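Local coordinates for transcriptional regulator, Crp/Fnr family (Eubacterium rectale ATCC 33656, PDB 3DV8), which probably regulates transcription as a dimeric Crp/Fnr-family protein that joins a cyclic nucleotide-binding domain to a helix-turn-helix DNA-binding domain, at residues L55-L60 / F91-E96. Sequence-based numbering, arbitrary orientation.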
loop_
_atom_site.group_PDB
_atom_site.type_symbol
_atom_site.label_atom_id
_atom_site.label_comp_id
_atom_site.label_asym_id
_atom_site.label_seq_id
_atom_site.Cartn_x
_atom_site.Cartn_y
_atom_site.Cartn_z
ATOM N N LEU A 55 13.423 12.405 -5.725
ATOM C CA LEU A 55 12.523 11.705 -6.650
ATOM C C LEU A 55 11.135 11.620 -6.032
ATOM O O LEU A 55 10.981 11.598 -4.801
ATOM C CB LEU A 55 13.023 10.296 -6.979
ATOM C CG LEU A 55 14.407 10.158 -7.627
ATOM C CD1 LEU A 55 14.711 8.671 -7.875
ATOM C CD2 LEU A 55 14.521 10.968 -8.932
ATOM N N ARG A 56 10.135 11.557 -6.903
ATOM C CA ARG A 56 8.744 11.506 -6.508
ATOM C C ARG A 56 8.014 10.351 -7.211
ATOM O O ARG A 56 7.876 10.372 -8.444
ATOM C CB ARG A 56 8.114 12.828 -6.908
ATOM C CG ARG A 56 6.660 13.005 -6.518
ATOM C CD ARG A 56 5.893 13.734 -7.596
ATOM N NE ARG A 56 4.458 13.717 -7.323
ATOM C CZ ARG A 56 3.505 14.046 -8.189
ATOM N NH1 ARG A 56 3.797 14.358 -9.444
ATOM N NH2 ARG A 56 2.238 13.992 -7.797
ATOM N N THR A 57 7.547 9.367 -6.423
ATOM C CA THR A 57 6.757 8.243 -6.925
ATOM C C THR A 57 5.287 8.618 -6.767
ATOM O O THR A 57 4.858 8.973 -5.685
ATOM C CB THR A 57 7.069 6.945 -6.197
ATOM O OG1 THR A 57 8.442 6.632 -6.426
ATOM C CG2 THR A 57 6.193 5.786 -6.716
ATOM N N TYR A 58 4.539 8.563 -7.866
ATOM C CA TYR A 58 3.120 8.901 -7.876
ATOM C C TYR A 58 2.316 8.045 -8.854
ATOM O O TYR A 58 2.879 7.273 -9.656
ATOM C CB TYR A 58 2.940 10.396 -8.183
ATOM C CG TYR A 58 3.355 10.881 -9.573
ATOM C CD1 TYR A 58 4.710 10.993 -9.934
ATOM C CD2 TYR A 58 2.393 11.304 -10.502
ATOM C CE1 TYR A 58 5.096 11.473 -11.205
ATOM C CE2 TYR A 58 2.764 11.778 -11.770
ATOM C CZ TYR A 58 4.117 11.866 -12.113
ATOM O OH TYR A 58 4.468 12.331 -13.358
ATOM N N ILE A 59 0.996 8.173 -8.750
ATOM C CA ILE A 59 0.071 7.470 -9.625
ATOM C C ILE A 59 -0.818 8.496 -10.307
ATOM O O ILE A 59 -1.077 9.557 -9.752
ATOM C CB ILE A 59 -0.718 6.350 -8.889
ATOM C CG1 ILE A 59 -1.578 6.892 -7.731
ATOM C CG2 ILE A 59 0.265 5.289 -8.395
ATOM C CD1 ILE A 59 -2.444 5.832 -7.070
ATOM N N LEU A 60 -1.249 8.163 -11.518
ATOM C CA LEU A 60 -2.082 9.009 -12.359
ATOM C C LEU A 60 -3.396 8.303 -12.654
ATOM O O LEU A 60 -3.389 7.123 -13.008
ATOM C CB LEU A 60 -1.360 9.298 -13.691
ATOM C CG LEU A 60 -0.453 10.526 -13.806
ATOM C CD1 LEU A 60 0.573 10.334 -14.907
ATOM C CD2 LEU A 60 -1.289 11.783 -14.059
ATOM N N PHE A 91 0.679 -3.297 -10.251
ATOM C CA PHE A 91 0.290 -1.880 -10.268
ATOM C C PHE A 91 1.435 -1.090 -10.886
ATOM O O PHE A 91 2.611 -1.474 -10.762
ATOM C CB PHE A 91 -0.035 -1.338 -8.867
ATOM C CG PHE A 91 1.124 -1.369 -7.897
ATOM C CD1 PHE A 91 1.470 -2.555 -7.240
ATOM C CD2 PHE A 91 1.851 -0.211 -7.612
ATOM C CE1 PHE A 91 2.542 -2.599 -6.314
ATOM C CE2 PHE A 91 2.930 -0.230 -6.687
ATOM C CZ PHE A 91 3.276 -1.426 -6.038
ATOM N N GLU A 92 1.086 0.003 -11.546
ATOM C CA GLU A 92 2.076 0.868 -12.163
ATOM C C GLU A 92 2.166 2.218 -11.441
ATOM O O GLU A 92 1.187 2.705 -10.870
ATOM C CB GLU A 92 1.934 0.951 -13.699
ATOM C CG GLU A 92 0.542 0.799 -14.275
ATOM C CD GLU A 92 0.493 0.863 -15.793
ATOM O OE1 GLU A 92 1.548 0.870 -16.468
ATOM O OE2 GLU A 92 -0.642 0.914 -16.311
ATOM N N VAL A 93 3.385 2.751 -11.407
ATOM C CA VAL A 93 3.699 4.023 -10.766
ATOM C C VAL A 93 4.563 4.851 -11.708
ATOM O O VAL A 93 5.246 4.290 -12.577
ATOM C CB VAL A 93 4.457 3.819 -9.409
ATOM C CG1 VAL A 93 3.612 2.996 -8.431
ATOM C CG2 VAL A 93 5.835 3.172 -9.617
ATOM N N THR A 94 4.506 6.173 -11.544
ATOM C CA THR A 94 5.341 7.108 -12.292
ATOM C C THR A 94 6.352 7.694 -11.293
ATOM O O THR A 94 5.974 8.098 -10.188
ATOM C CB THR A 94 4.504 8.188 -13.007
ATOM O OG1 THR A 94 3.618 7.539 -13.927
ATOM C CG2 THR A 94 5.395 9.172 -13.786
ATOM N N ILE A 95 7.633 7.689 -11.676
ATOM C CA ILE A 95 8.726 8.218 -10.848
ATOM C C ILE A 95 9.391 9.337 -11.645
ATOM O O ILE A 95 9.734 9.139 -12.825
ATOM C CB ILE A 95 9.775 7.147 -10.462
ATOM C CG1 ILE A 95 9.095 5.877 -9.904
ATOM C CG2 ILE A 95 10.741 7.719 -9.432
ATOM C CD1 ILE A 95 10.024 4.702 -9.722
ATOM N N GLU A 96 9.546 10.505 -11.013
ATOM C CA GLU A 96 10.172 11.665 -11.653
ATOM C C GLU A 96 11.068 12.445 -10.692
ATOM O O GLU A 96 10.877 12.375 -9.474
ATOM C CB GLU A 96 9.090 12.584 -12.233
ATOM C CG GLU A 96 8.239 13.309 -11.184
ATOM C CD GLU A 96 7.129 14.166 -11.766
ATOM O OE1 GLU A 96 6.746 13.983 -12.941
ATOM O OE2 GLU A 96 6.626 15.026 -11.018
HETATM O O HOH W 1 -0.008 5.329 -12.326
#
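Thr94 N donates to Tyr58 O in a short, nearly straight hydrogen bond (2.7 Å, 174°), and Tyr58 N returns one to Thr94 O at 2.8 Å. Arg56/Glu96 is the second antiparallel hydrogen-bonded pair. The two strands are the central pair of a four-stranded antiparallel sheet in the cyclic nucleotide-binding domain, a beta fold of the cupin clan, flanked by strands 36-39 and 66-72.

The carboxylate of Glu96 is approached by two side chains of strand 55-60, one at each oxygen. Glu96 OE1 lies 2.8 Å from Tyr58 OH in a weak and unsettled hydrogen bond; the hydroxyl proton has a second acceptor within reach. Glu96 OE2 lies 3.3 Å from Arg56 NH1, at the edge of the guanidinium and near its plane, in a salt bridge whose hydrogen bond is weak. Glu96 CG sits between its backbone N and carbonyl carbon (chi1 69°), with the chain extended beyond it, which carries the carboxylate across to the tyrosine. The Tyr58 ring is sandwiched: Thr94 CB approaches one face in a CH-pi contact, 3.9 Å from the centroid and 18° off the normal, while Arg56 NH1 lies over the opposite face. Arg56 NE is hydrogen-bonded to Thr68 OG1, and Arg56 NH1 makes a second salt bridge to Glu66.

On the face opposite Arg56, Tyr58, Thr94 and Glu96, Thr57 and Ile95 form the non-hydrogen-bonded pair, with Thr57 OG1 3.6 Å from Ile95 CG1. Thr57 CG2 meets Val93 CB at 3.8 Å. Past the paired residues, a water accepts from Leu60 N and donates to Glu92 O.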